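Trichothecene 15-O-acetyltransferase TRI3 (Fusarium sporotrichioides, PDB 3FP0) transfers an acetyl group to the 15-hydroxyl of a trichothecene intermediate in the biosynthesis of fungal mycotoxins such as T2-toxin. Local coordinates at residues 94-99 with 186-191; 32-37 with 409-414; 317-322 with 369-374. One frame throughout, in Å; residues are numbered along the deposited sequence.

Interaction 1: residues 94-99 with 186-191; sequences CTVSWD and HLFWDG
Phe188 reaches from the loop before helix 191-204 to the backbone of strand 95-97. Its CB rests off-centre over the Trp189 ring. With CG anti to the carbonyl carbon (chi1 -51°), the phenyl ring is carried to Cys94 and Thr95. CD1 meets Cys94 CB at 3.6 Å, CE1 lies 3.7 Å from Thr95 O, and at the tip CZ stands 3.6 Å from Thr95 C. Cys94 O lies above one face near the rim, Leu187 CB is centred over the opposite face, and Val96 N sits in plane at the edge. Val96 CG2 is placed anti to the backbone N and meets Leu187 CD2 at 3.3 Å, tighter than usual carbon contact; Val96 CG2 also lies over the Trp98 ring, offset toward its rim. No hydrogen bond crosses, so packing alone joins the segments. The sequence from His186 to Asp190 matches the HxxxD motif of CoA-dependent acyltransferases, and His186 touches the bound trichothecene. Asp190 N-caps helix 191-204 and pairs with Arg342. Strand 95-97 is hydrogen-bonded, antiparallel, to strand 105-109, whose Ile106 touches both Cys94 and Leu187; helix 36-40 contributes Glu37 against Leu187, and helix 43-46 packs on Val96.

Interaction 2: residues 32-37 with 409-414; sequences RCVGAE and LGLRVH. With FP0 ((3alpha)-15-hydroxy-12,13-epoxytrichothec-9-en-3-yl acetate), chain C.
The imidazole of His414 meets Ala36 obliquely, the ring's ND1 lying 3.8 Å from Ala36 CB. Val413 CG2 is over one face, offset toward the rim. Two polar partners sit at the edges: water 1 lies in plane beside ND1, and the acetate carbonyl oxygen O4 of the trichothecene accepts a weak, bent bond from His414 NE2 (3.2 Å, 121°). The same water accepts from Ala36 N at 3.0 Å, bridging the ring to the first turn of helix 36-40. The helix backbone sets His414 CB against Gly35 C at 3.4 Å; CG, anti to the carbonyl carbon (chi1 -69°), then takes the ring past Ala36 to the ligand. His414 binds 15-deacetylcalonectrin, and Ala36 CB lies 3.4 Å from the epoxide oxygen O2 of the ligand, consistent with this join between helices 406-423 and 36-40 lining the acceptor pocket. Gly35 adopts positive phi and passes close to helix 406-423: its CA makes a C-H...O contact with Leu411 O at 3.4 Å. Val34 N donates nearly straight (163°) to the anti lone pair of Glu37 OE1, and Asn415 OD1 holds Gly35 N.

Interaction 3: residues 317-322 with 369-374; sequences ALLDHL and KSITVS. Unlike the reference sequence in segment 369-374: Thr372 (reference Ala).
The final turn of helix 306-321 lies beside the extended end of the loop 369-374, with CA atoms 6.1 Å apart at both Leu319-Thr372 and Asp320-Ser374. Leu319 points at the loop and does the apolar work. CG anti to the carbonyl carbon (chi1 -59°) turns the branch to the loop, and the CD1 methyl reaches Ile371 and Thr372: CD1 is 3.9 Å from Ile371 CG1 and 3.7 Å from Thr372 OG1. Thr372 is an alanine in the reference sequence; its hydroxyl bonds to Leu368 O within its own loop, so toward Leu319 it offers a van der Waals surface. Further along, Asp320 CG swings anti to the backbone N (chi1 175°), laying OD1 alongside the loop 3.6 Å from Ser374 CA. No direct hydrogen bond spans the gap; water 2 does so instead, donating to Asp320 OD1 at 2.8 Å and lying 3.2 Å from Ser374 OG. Ser374 OG also bonds to Lys376 N, and Ser374 N is taken up by Asp377 OD2. Ile371 continues inward onto Ala385 and Ser388 of helix 379-401. The seam is therefore graded: leucine and isoleucine meet on the buried side, while at the partly exposed margin a carboxylate and a serine are linked through solvent, consistent with structural packing remote from the trichothecene site.

Overall arrangement
From the N terminus the chain first passes 32-37, whose partner 409-414 comes more than 370 residues later; interaction 2 thus closes a long loop, joining the start of helix 36-40 to helix 406-423, and both other contacts are nested inside it. Interaction 1 closes first, when 186-191 returns to the edge strand 95-97. Interaction 3 opens and closes afterwards, in series with it, joining helix 306-321 to the approach of helix 379-401. Interactions 1 and 2 touch: Asp99 OD2 and Arg32 NH2 form a 2.9 Å salt bridge on the side away from the trichothecene, and Leu187 also packs against Cys33. Interaction 3 stands apart, its nearest atoms about 20 Å from interaction 2 and about 23 Å from interaction 1.

Interaction 1: residues 94-99 with 186-191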
ATOM      1  N   CYS A  94     -13.895   8.613   6.010  1.00  7.55           N
ATOM      2  CA  CYS A  94     -13.228   9.337   7.086  1.00  7.89           C
ATOM      3  C   CYS A  94     -12.516  10.569   6.519  1.00  8.43           C
ATOM      4  O   CYS A  94     -12.165  10.595   5.349  1.00  7.86           O
ATOM      5  CB  CYS A  94     -12.247   8.435   7.846  1.00  7.11           C
ATOM      6  SG  CYS A  94     -13.024   7.120   8.814  1.00  9.51           S
ATOM      7  N   THR A  95     -12.306  11.585   7.369  1.00  9.32           N
ATOM      8  CA  THR A  95     -11.624  12.798   6.948  1.00  8.66           C
ATOM      9  C   THR A  95     -10.490  13.108   7.936  1.00  9.34           C
ATOM     10  O   THR A  95     -10.433  12.538   9.031  1.00 10.59           O
ATOM     11  CB  THR A  95     -12.601  13.988   6.891  1.00  9.57           C
ATOM     12  OG1 THR A  95     -13.194  14.131   8.172  1.00  8.16           O
ATOM     13  CG2 THR A  95     -13.719  13.789   5.810  1.00  9.10           C
ATOM     14  N   VAL A  96      -9.603  14.027   7.576  1.00  9.36           N
ATOM     15  CA  VAL A  96      -8.426  14.305   8.433  1.00  9.06           C
ATOM     16  C   VAL A  96      -8.380  15.781   8.850  1.00  9.71           C
ATOM     17  O   VAL A  96      -8.778  16.671   8.088  1.00  9.81           O
ATOM     18  CB  VAL A  96      -7.141  13.886   7.706  1.00  8.23           C
ATOM     19  CG1 VAL A  96      -7.032  14.577   6.338  1.00 11.02           C
ATOM     20  CG2 VAL A  96      -5.887  14.176   8.530  1.00 10.69           C
ATOM     21  N   SER A  97      -7.938  16.038  10.079  1.00  9.79           N
ATOM     22  CA  SER A  97      -7.691  17.389  10.546  1.00  9.97           C
ATOM     23  C   SER A  97      -6.461  17.312  11.419  1.00  9.75           C
ATOM     24  O   SER A  97      -6.010  16.218  11.778  1.00  7.63           O
ATOM     25  CB  SER A  97      -8.893  17.942  11.343  1.00 10.09           C
ATOM     26  OG  SER A  97      -9.196  17.075  12.430  1.00 11.38           O
ATOM     27  N   TRP A  98      -5.910  18.483  11.733  1.00  9.75           N
ATOM     28  CA  TRP A  98      -4.751  18.589  12.611  1.00 10.77           C
ATOM     29  C   TRP A  98      -4.988  19.696  13.618  1.00 11.47           C
ATOM     30  O   TRP A  98      -5.678  20.691  13.328  1.00 11.29           O
ATOM     31  CB  TRP A  98      -3.513  18.966  11.795  1.00 11.53           C
ATOM     32  CG  TRP A  98      -3.083  17.921  10.855  1.00 10.69           C
ATOM     33  CD1 TRP A  98      -2.209  16.915  11.114  1.00 11.36           C
ATOM     34  CD2 TRP A  98      -3.530  17.734   9.500  1.00 11.97           C
ATOM     35  NE1 TRP A  98      -2.044  16.132   9.996  1.00 11.00           N
ATOM     36  CE2 TRP A  98      -2.853  16.600   8.996  1.00 11.86           C
ATOM     37  CE3 TRP A  98      -4.397  18.436   8.654  1.00 12.07           C
ATOM     38  CZ2 TRP A  98      -3.023  16.137   7.682  1.00 11.54           C
ATOM     39  CZ3 TRP A  98      -4.572  17.973   7.353  1.00 12.87           C
ATOM     40  CH2 TRP A  98      -3.896  16.820   6.888  1.00 11.26           C
ATOM     41  N   ASP A  99      -4.420  19.528  14.799  1.00 12.14           N
ATOM     42  CA  ASP A  99      -4.280  20.666  15.717  1.00 13.16           C
ATOM     43  C   ASP A  99      -2.802  21.035  15.736  1.00 14.02           C
ATOM     44  O   ASP A  99      -2.154  20.964  14.692  1.00 13.79           O
ATOM     45  CB  ASP A  99      -4.904  20.380  17.103  1.00 13.51           C
ATOM     46  CG  ASP A  99      -4.412  19.113  17.744  1.00 12.92           C
ATOM     47  OD1 ASP A  99      -3.330  18.554  17.387  1.00 14.18           O
ATOM     48  OD2 ASP A  99      -5.115  18.671  18.656  1.00 16.48           O
ATOM     49  N   HIS A 186      -3.401   7.781   2.043  1.00  7.32           N
ATOM     50  CA  HIS A 186      -2.860   6.621   2.758  1.00  7.99           C
ATOM     51  C   HIS A 186      -3.261   6.659   4.252  1.00  6.89           C
ATOM     52  O   HIS A 186      -3.160   5.644   4.911  1.00  7.19           O
ATOM     53  CB  HIS A 186      -1.334   6.555   2.618  1.00  8.82           C
ATOM     54  CG  HIS A 186      -0.737   5.183   2.760  1.00  8.51           C
ATOM     55  ND1 HIS A 186      -1.244   4.213   3.606  1.00  6.46           N
ATOM     56  CD2 HIS A 186       0.376   4.645   2.195  1.00  8.60           C
ATOM     57  CE1 HIS A 186      -0.458   3.144   3.565  1.00  6.67           C
ATOM     58  NE2 HIS A 186       0.502   3.360   2.684  1.00 11.58           N
ATOM     59  N   LEU A 187      -3.709   7.805   4.773  1.00  6.89           N
ATOM     60  CA  LEU A 187      -4.024   7.889   6.211  1.00  7.40           C
ATOM     61  C   LEU A 187      -5.044   6.826   6.672  1.00  8.34           C
ATOM     62  O   LEU A 187      -4.879   6.225   7.733  1.00  8.33           O
ATOM     63  CB  LEU A 187      -4.468   9.302   6.616  1.00  6.91           C
ATOM     64  CG  LEU A 187      -4.762   9.467   8.137  1.00  7.77           C
ATOM     65  CD1 LEU A 187      -3.540   9.102   9.044  1.00  6.33           C
ATOM     66  CD2 LEU A 187      -5.268  10.900   8.438  1.00  7.37           C
ATOM     67  N   PHE A 188      -6.054   6.584   5.817  1.00  7.83           N
ATOM     68  CA  PHE A 188      -7.237   5.797   6.159  1.00  8.12           C
ATOM     69  C   PHE A 188      -7.118   4.303   5.987  1.00  8.75           C
ATOM     70  O   PHE A 188      -8.040   3.580   6.362  1.00  9.39           O
ATOM     71  CB  PHE A 188      -8.448   6.402   5.411  1.00  7.33           C
ATOM     72  CG  PHE A 188      -8.557   7.901   5.621  1.00  8.39           C
ATOM     73  CD1 PHE A 188      -8.814   8.405   6.893  1.00  7.44           C
ATOM     74  CD2 PHE A 188      -8.306   8.800   4.592  1.00  8.62           C
ATOM     75  CE1 PHE A 188      -8.871   9.788   7.112  1.00  5.90           C
ATOM     76  CE2 PHE A 188      -8.384  10.197   4.808  1.00  7.03           C
ATOM     77  CZ  PHE A 188      -8.661  10.678   6.071  1.00  7.83           C
ATOM     78  N   TRP A 189      -5.956   3.840   5.504  1.00  8.83           N
ATOM     79  CA  TRP A 189      -5.791   2.445   5.083  1.00 10.49           C
ATOM     80  C   TRP A 189      -4.348   1.975   5.165  1.00 10.12           C
ATOM     81  O   TRP A 189      -3.440   2.790   5.241  1.00  9.93           O
ATOM     82  CB  TRP A 189      -6.138   2.320   3.584  1.00  8.38           C
ATOM     83  CG  TRP A 189      -7.322   3.077   3.042  1.00 10.12           C
ATOM     84  CD1 TRP A 189      -7.315   4.338   2.452  1.00  8.26           C
ATOM     85  CD2 TRP A 189      -8.663   2.598   2.946  1.00  7.24           C
ATOM     86  NE1 TRP A 189      -8.585   4.673   2.035  1.00  6.26           N
ATOM     87  CE2 TRP A 189      -9.429   3.615   2.303  1.00  7.83           C
ATOM     88  CE3 TRP A 189      -9.310   1.398   3.358  1.00  8.54           C
ATOM     89  CZ2 TRP A 189     -10.801   3.475   2.054  1.00  4.92           C
ATOM     90  CZ3 TRP A 189     -10.688   1.248   3.089  1.00  7.77           C
ATOM     91  CH2 TRP A 189     -11.416   2.283   2.445  1.00  9.25           C
ATOM     92  N   ASP A 190      -4.126   0.670   5.036  1.00  9.57           N
ATOM     93  CA  ASP A 190      -2.850   0.292   4.431  1.00  9.31           C
ATOM     94  C   ASP A 190      -3.122  -0.386   3.072  1.00  9.82           C
ATOM     95  O   ASP A 190      -4.246  -0.338   2.617  1.00  8.84           O
ATOM     96  CB  ASP A 190      -1.988  -0.523   5.385  1.00  8.40           C
ATOM     97  CG  ASP A 190      -2.657  -1.801   5.825  1.00  7.95           C
ATOM     98  OD1 ASP A 190      -3.596  -2.277   5.140  1.00  8.75           O
ATOM     99  OD2 ASP A 190      -2.243  -2.309   6.872  1.00  6.52           O
ATOM    100  N   GLY A 191      -2.098  -0.963   2.433  1.00 10.00           N
ATOM    101  CA  GLY A 191      -2.253  -1.681   1.153  1.00 11.34           C
ATOM    102  C   GLY A 191      -3.203  -2.870   1.214  1.00 12.28           C
ATOM    103  O   GLY A 191      -3.806  -3.260   0.198  1.00 13.14           O
TER

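Interaction 2: residues 32-37 with 409-414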
ATOM      1  N   ARG A  32      -7.306  10.202  17.604  1.00 12.56           N
ATOM      2  CA  ARG A  32      -5.939  10.611  17.334  1.00 12.96           C
ATOM      3  C   ARG A  32      -5.244   9.436  16.689  1.00 12.38           C
ATOM      4  O   ARG A  32      -5.196   8.354  17.268  1.00 12.62           O
ATOM      5  CB  ARG A  32      -5.207  10.915  18.643  1.00 12.95           C
ATOM      6  CG  ARG A  32      -3.786  11.393  18.463  1.00 15.01           C
ATOM      7  CD  ARG A  32      -3.713  12.773  17.849  1.00 15.59           C
ATOM      8  NE  ARG A  32      -4.458  13.749  18.649  1.00 17.87           N
ATOM      9  CZ  ARG A  32      -4.388  15.065  18.473  1.00 18.62           C
ATOM     10  NH1 ARG A  32      -3.625  15.565  17.510  1.00 17.15           N
ATOM     11  NH2 ARG A  32      -5.095  15.878  19.250  1.00 20.81           N
ATOM     12  N   CYS A  33      -4.674   9.644  15.508  1.00 11.69           N
ATOM     13  CA  CYS A  33      -4.097   8.520  14.777  1.00 11.38           C
ATOM     14  C   CYS A  33      -2.805   7.993  15.464  1.00 11.23           C
ATOM     15  O   CYS A  33      -2.221   8.666  16.366  1.00 10.14           O
ATOM     16  CB  CYS A  33      -3.878   8.901  13.311  1.00 11.26           C
ATOM     17  SG  CYS A  33      -2.356   9.774  13.099  1.00 13.32           S
ATOM     18  N   VAL A  34      -2.394   6.778  15.069  1.00 10.36           N
ATOM     19  CA  VAL A  34      -1.338   6.035  15.778  1.00 10.28           C
ATOM     20  C   VAL A  34      -0.394   5.258  14.844  1.00  9.95           C
ATOM     21  O   VAL A  34      -0.789   4.806  13.761  1.00  9.45           O
ATOM     22  CB  VAL A  34      -1.959   5.080  16.837  1.00 10.98           C
ATOM     23  CG1 VAL A  34      -2.850   3.984  16.153  1.00 10.71           C
ATOM     24  CG2 VAL A  34      -0.871   4.472  17.765  1.00  9.91           C
ATOM     25  N   GLY A  35       0.859   5.114  15.271  1.00  9.25           N
ATOM     26  CA  GLY A  35       1.811   4.283  14.572  1.00  8.08           C
ATOM     27  C   GLY A  35       2.035   4.838  13.193  1.00  8.78           C
ATOM     28  O   GLY A  35       2.145   6.049  13.014  1.00  8.74           O
ATOM     29  N   ALA A  36       2.064   3.950  12.202  1.00  8.16           N
ATOM     30  CA  ALA A  36       2.321   4.389  10.812  1.00  7.63           C
ATOM     31  C   ALA A  36       1.312   5.422  10.325  1.00  7.38           C
ATOM     32  O   ALA A  36       1.628   6.193   9.415  1.00  6.62           O
ATOM     33  CB  ALA A  36       2.337   3.193   9.875  1.00  7.59           C
ATOM     34  N   GLU A  37       0.117   5.476  10.918  1.00  6.82           N
ATOM     35  CA  GLU A  37      -0.806   6.580  10.537  1.00  7.59           C
ATOM     36  C   GLU A  37      -0.176   7.952  10.781  1.00  8.18           C
ATOM     37  O   GLU A  37      -0.378   8.880  10.003  1.00  9.38           O
ATOM     38  CB  GLU A  37      -2.142   6.497  11.276  1.00  7.88           C
ATOM     39  CG  GLU A  37      -3.001   5.268  10.903  1.00  6.01           C
ATOM     40  CD  GLU A  37      -4.180   5.066  11.857  1.00  8.55           C
ATOM     41  OE1 GLU A  37      -4.148   5.610  12.986  1.00  9.43           O
ATOM     42  OE2 GLU A  37      -5.089   4.301  11.497  1.00 11.00           O
ATOM     43  N   LEU A 409       5.107  -2.904  19.175  1.00  9.69           N
ATOM     44  CA  LEU A 409       6.396  -2.277  18.898  1.00 10.26           C
ATOM     45  C   LEU A 409       6.258  -1.315  17.709  1.00  9.76           C
ATOM     46  O   LEU A 409       6.742  -0.186  17.766  1.00  8.94           O
ATOM     47  CB  LEU A 409       7.464  -3.325  18.583  1.00 10.42           C
ATOM     48  CG  LEU A 409       8.892  -2.862  18.255  1.00 13.56           C
ATOM     49  CD1 LEU A 409       9.948  -3.780  18.880  1.00 13.79           C
ATOM     50  CD2 LEU A 409       9.178  -2.683  16.736  1.00 10.12           C
ATOM     51  N   GLY A 410       5.653  -1.809  16.621  1.00  9.46           N
ATOM     52  CA  GLY A 410       5.468  -1.006  15.394  1.00 10.41           C
ATOM     53  C   GLY A 410       4.760   0.306  15.693  1.00  9.18           C
ATOM     54  O   GLY A 410       5.182   1.350  15.261  1.00  9.76           O
ATOM     55  N   LEU A 411       3.710   0.239  16.494  1.00 10.26           N
ATOM     56  CA  LEU A 411       2.923   1.439  16.839  1.00  9.84           C
ATOM     57  C   LEU A 411       3.793   2.463  17.571  1.00  9.71           C
ATOM     58  O   LEU A 411       3.858   3.665  17.234  1.00  8.85           O
ATOM     59  CB  LEU A 411       1.680   1.034  17.629  1.00  9.78           C
ATOM     60  CG  LEU A 411       0.692   0.153  16.843  1.00 10.89           C
ATOM     61  CD1 LEU A 411      -0.400  -0.342  17.775  1.00 10.43           C
ATOM     62  CD2 LEU A 411       0.098   0.848  15.611  1.00 10.41           C
ATOM     63  N   ARG A 412       4.540   1.945  18.526  1.00 10.46           N
ATOM     64  CA  ARG A 412       5.358   2.782  19.355  1.00 10.83           C
ATOM     65  C   ARG A 412       6.539   3.389  18.587  1.00  9.79           C
ATOM     66  O   ARG A 412       6.850   4.555  18.748  1.00  9.98           O
ATOM     67  CB  ARG A 412       5.832   2.004  20.581  1.00 10.69           C
ATOM     68  CG  ARG A 412       6.476   2.917  21.654  1.00 11.61           C
ATOM     69  CD  ARG A 412       6.990   2.066  22.809  1.00 11.87           C
ATOM     70  NE  ARG A 412       7.681   2.826  23.850  1.00 12.60           N
ATOM     71  CZ  ARG A 412       8.464   2.274  24.783  1.00 14.48           C
ATOM     72  NH1 ARG A 412       8.674   0.951  24.797  1.00 15.52           N
ATOM     73  NH2 ARG A 412       9.047   3.048  25.692  1.00 11.38           N
ATOM     74  N   VAL A 413       7.189   2.603  17.745  1.00 10.70           N
ATOM     75  CA  VAL A 413       8.321   3.130  17.007  1.00 10.79           C
ATOM     76  C   VAL A 413       7.892   4.019  15.850  1.00 10.87           C
ATOM     77  O   VAL A 413       8.599   4.973  15.525  1.00 11.14           O
ATOM     78  CB  VAL A 413       9.299   2.048  16.539  1.00 12.01           C
ATOM     79  CG1 VAL A 413       9.835   1.274  17.761  1.00 10.97           C
ATOM     80  CG2 VAL A 413       8.652   1.125  15.437  1.00  9.78           C
ATOM     81  N   HIS A 414       6.751   3.720  15.221  1.00 10.69           N
ATOM     82  CA  HIS A 414       6.266   4.642  14.203  1.00 10.22           C
ATOM     83  C   HIS A 414       5.743   5.978  14.781  1.00 10.37           C
ATOM     84  O   HIS A 414       5.897   7.006  14.147  1.00  9.51           O
ATOM     85  CB  HIS A 414       5.281   3.952  13.235  1.00 10.30           C
ATOM     86  CG  HIS A 414       5.938   2.940  12.344  1.00  8.82           C
ATOM     87  ND1 HIS A 414       5.286   1.828  11.876  1.00  7.47           N
ATOM     88  CD2 HIS A 414       7.186   2.889  11.826  1.00  8.34           C
ATOM     89  CE1 HIS A 414       6.097   1.131  11.095  1.00 10.95           C
ATOM     90  NE2 HIS A 414       7.264   1.748  11.060  1.00 11.04           N
TER
HETATM   91  C2  FP0 C 520       6.610   3.826   6.363  1.00 13.19           C
HETATM   92  C6  FP0 C 520       5.263   2.393   4.164  1.00 14.20           C
HETATM   93  C5  FP0 C 520       4.766   2.390   5.654  1.00 14.50           C
HETATM   94  C4  FP0 C 520       5.672   1.543   6.559  1.00 13.08           C
HETATM   95  C3  FP0 C 520       6.798   2.480   7.080  1.00 12.26           C
HETATM   96  C11 FP0 C 520       6.757   2.790   4.085  1.00 13.89           C
HETATM   97  C10 FP0 C 520       7.155   3.218   2.657  1.00 12.71           C
HETATM   98  C9  FP0 C 520       6.249   3.535   1.686  1.00  9.61           C
HETATM   99  C8  FP0 C 520       4.759   3.399   1.879  1.00 10.08           C
HETATM  100  C12 FP0 C 520       5.096   3.766   6.274  1.00 14.29           C
HETATM  101  C13 FP0 C 520       4.293   5.005   6.013  1.00 15.65           C
HETATM  102  O4  FP0 C 520       7.883   0.308   8.297  1.00 14.84           O
HETATM  103  C17 FP0 C 520       8.601   0.842   7.455  1.00 14.52           C
HETATM  104  C18 FP0 C 520       9.963   0.391   6.995  1.00 14.88           C
HETATM  105  O3  FP0 C 520       8.116   2.008   6.818  1.00 11.75           O
HETATM  106  O2  FP0 C 520       4.308   4.344   7.312  1.00 17.16           O
HETATM  107  O1  FP0 C 520       7.157   3.824   5.024  1.00 14.13           O
HETATM  108  C14 FP0 C 520       3.312   1.897   5.833  1.00 10.01           C
HETATM  109  C7  FP0 C 520       4.438   3.427   3.364  1.00 10.55           C
HETATM  110  C15 FP0 C 520       5.168   0.966   3.615  1.00 14.75           C
HETATM  111  O12 FP0 C 520       3.887   0.629   3.053  1.00 15.13           O
HETATM  112  C16 FP0 C 520       6.704   4.021   0.344  1.00 11.14           C
HETATM  113  O   HOH W   1       2.469   1.033  12.984  1.00 11.86           O

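Interaction 3: residues 317-322 with 369-374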
ATOM      1  N   ALA A 317      21.757  -6.376  -6.482  1.00 12.85           N
ATOM      2  CA  ALA A 317      21.745  -5.295  -7.475  1.00 12.76           C
ATOM      3  C   ALA A 317      22.447  -4.021  -6.943  1.00 12.59           C
ATOM      4  O   ALA A 317      23.222  -3.384  -7.676  1.00 12.54           O
ATOM      5  CB  ALA A 317      20.301  -4.990  -7.905  1.00 11.96           C
ATOM      6  N   LEU A 318      22.174  -3.664  -5.692  1.00 11.99           N
ATOM      7  CA  LEU A 318      22.843  -2.544  -5.021  1.00 13.62           C
ATOM      8  C   LEU A 318      24.371  -2.748  -4.933  1.00 14.28           C
ATOM      9  O   LEU A 318      25.144  -1.852  -5.281  1.00 15.37           O
ATOM     10  CB  LEU A 318      22.253  -2.330  -3.619  1.00 12.76           C
ATOM     11  CG  LEU A 318      22.841  -1.186  -2.795  1.00 14.09           C
ATOM     12  CD1 LEU A 318      22.391   0.150  -3.299  1.00 16.62           C
ATOM     13  CD2 LEU A 318      22.556  -1.340  -1.297  1.00 15.49           C
ATOM     14  N   LEU A 319      24.793  -3.924  -4.478  1.00 15.13           N
ATOM     15  CA  LEU A 319      26.230  -4.236  -4.387  1.00 15.84           C
ATOM     16  C   LEU A 319      26.932  -4.225  -5.753  1.00 17.14           C
ATOM     17  O   LEU A 319      28.058  -3.767  -5.847  1.00 16.94           O
ATOM     18  CB  LEU A 319      26.503  -5.564  -3.660  1.00 15.54           C
ATOM     19  CG  LEU A 319      26.017  -5.745  -2.204  1.00 15.43           C
ATOM     20  CD1 LEU A 319      26.035  -7.215  -1.776  1.00 14.85           C
ATOM     21  CD2 LEU A 319      26.842  -4.890  -1.256  1.00 15.56           C
ATOM     22  N   ASP A 320      26.239  -4.695  -6.786  1.00 17.63           N
ATOM     23  CA  ASP A 320      26.743  -4.697  -8.155  1.00 19.50           C
ATOM     24  C   ASP A 320      26.770  -3.266  -8.726  1.00 20.46           C
ATOM     25  O   ASP A 320      27.665  -2.927  -9.516  1.00 20.28           O
ATOM     26  CB  ASP A 320      25.917  -5.673  -9.025  1.00 18.92           C
ATOM     27  CG  ASP A 320      26.315  -5.646 -10.495  1.00 20.74           C
ATOM     28  OD1 ASP A 320      27.324  -6.263 -10.829  1.00 21.73           O
ATOM     29  OD2 ASP A 320      25.617  -5.016 -11.319  1.00 22.19           O
ATOM     30  N   HIS A 321      25.835  -2.425  -8.295  1.00 22.21           N
ATOM     31  CA  HIS A 321      25.774  -1.028  -8.720  1.00 24.95           C
ATOM     32  C   HIS A 321      26.976  -0.224  -8.181  1.00 26.49           C
ATOM     33  O   HIS A 321      27.617   0.516  -8.926  1.00 26.58           O
ATOM     34  CB  HIS A 321      24.443  -0.404  -8.271  1.00 24.91           C
ATOM     35  CG  HIS A 321      24.386   1.088  -8.419  1.00 27.29           C
ATOM     36  ND1 HIS A 321      24.233   1.709  -9.639  1.00 27.13           N
ATOM     37  CD2 HIS A 321      24.452   2.083  -7.498  1.00 29.45           C
ATOM     38  CE1 HIS A 321      24.222   3.019  -9.467  1.00 28.55           C
ATOM     39  NE2 HIS A 321      24.345   3.274  -8.176  1.00 29.80           N
ATOM     40  N   LEU A 322      27.249  -0.370  -6.885  1.00 28.03           N
ATOM     41  CA  LEU A 322      28.407   0.247  -6.216  1.00 29.99           C
ATOM     42  C   LEU A 322      29.740  -0.376  -6.715  1.00 31.20           C
ATOM     43  O   LEU A 322      29.779  -1.547  -7.147  1.00 31.57           O
ATOM     44  CB  LEU A 322      28.257   0.132  -4.684  1.00 29.70           C
ATOM     45  CG  LEU A 322      26.911   0.593  -4.060  1.00 30.08           C
ATOM     46  CD1 LEU A 322      26.854   0.423  -2.548  1.00 28.78           C
ATOM     47  CD2 LEU A 322      26.541   2.051  -4.442  1.00 30.62           C
ATOM     48  N   LYS A 369      30.751  -8.700   1.105  1.00 14.40           N
ATOM     49  CA  LYS A 369      31.722  -9.056   0.048  1.00 14.32           C
ATOM     50  C   LYS A 369      31.437 -10.480  -0.428  1.00 13.81           C
ATOM     51  O   LYS A 369      31.501 -10.768  -1.617  1.00 13.73           O
ATOM     52  CB  LYS A 369      33.191  -8.948   0.519  1.00 13.97           C
ATOM     53  CG  LYS A 369      34.231  -9.348  -0.543  0.50 14.90           C
ATOM     54  CD  LYS A 369      34.120  -8.553  -1.882  1.00 16.71           C
ATOM     55  CE  LYS A 369      35.301  -8.858  -2.822  1.00 17.45           C
ATOM     56  NZ  LYS A 369      35.426 -10.332  -3.180  1.00 17.06           N
ATOM     57  N   SER A 370      31.144 -11.375   0.519  1.00 12.65           N
ATOM     58  CA  SER A 370      31.007 -12.787   0.172  1.00 13.57           C
ATOM     59  C   SER A 370      29.808 -13.063  -0.762  1.00 13.20           C
ATOM     60  O   SER A 370      29.740 -14.121  -1.393  1.00 13.05           O
ATOM     61  CB  SER A 370      30.941 -13.661   1.431  1.00 12.99           C
ATOM     62  OG  SER A 370      29.668 -13.524   2.060  1.00 15.49           O
ATOM     63  N   ILE A 371      28.873 -12.111  -0.838  1.00 12.70           N
ATOM     64  CA  ILE A 371      27.694 -12.303  -1.671  1.00 12.92           C
ATOM     65  C   ILE A 371      27.702 -11.338  -2.855  1.00 13.61           C
ATOM     66  O   ILE A 371      26.733 -11.268  -3.593  1.00 13.80           O
ATOM     67  CB  ILE A 371      26.371 -12.175  -0.855  1.00 12.81           C
ATOM     68  CG1 ILE A 371      26.223 -10.765  -0.251  1.00 10.20           C
ATOM     69  CG2 ILE A 371      26.272 -13.283   0.217  1.00 13.46           C
ATOM     70  CD1 ILE A 371      24.864 -10.447   0.262  1.00 12.87           C
ATOM     71  N   THR A 372      28.792 -10.577  -3.017  1.00 13.63           N
ATOM     72  CA  THR A 372      28.932  -9.670  -4.156  1.00 14.49           C
ATOM     73  C   THR A 372      29.242 -10.419  -5.471  1.00 14.37           C
ATOM     74  O   THR A 372      30.347 -10.967  -5.657  1.00 13.71           O
ATOM     75  CB  THR A 372      29.984  -8.615  -3.863  1.00 15.23           C
ATOM     76  OG1 THR A 372      29.580  -7.880  -2.706  1.00 15.70           O
ATOM     77  CG2 THR A 372      30.153  -7.662  -5.024  1.00 15.12           C
ATOM     78  N   VAL A 373      28.250 -10.446  -6.368  1.00 14.63           N
ATOM     79  CA  VAL A 373      28.342 -11.161  -7.653  1.00 15.37           C
ATOM     80  C   VAL A 373      27.884 -10.296  -8.795  1.00 16.02           C
ATOM     81  O   VAL A 373      27.010  -9.447  -8.641  1.00 17.79           O
ATOM     82  CB  VAL A 373      27.478 -12.429  -7.723  1.00 15.07           C
ATOM     83  CG1 VAL A 373      28.048 -13.529  -6.851  1.00 14.78           C
ATOM     84  CG2 VAL A 373      25.979 -12.096  -7.370  1.00 16.84           C
ATOM     85  N   SER A 374      28.461 -10.539  -9.950  1.00 16.55           N
ATOM     86  CA  SER A 374      28.146  -9.799 -11.177  1.00 16.48           C
ATOM     87  C   SER A 374      27.104 -10.619 -11.936  1.00 15.86           C
ATOM     88  O   SER A 374      26.919 -11.815 -11.651  1.00 15.32           O
ATOM     89  CB  SER A 374      29.427  -9.655 -11.994  1.00 16.64           C
ATOM     90  OG  SER A 374      29.186  -9.635 -13.388  1.00 21.29           O
TER
HETATM   91  O   HOH W   2      26.971  -7.322 -13.437  1.00 13.27           O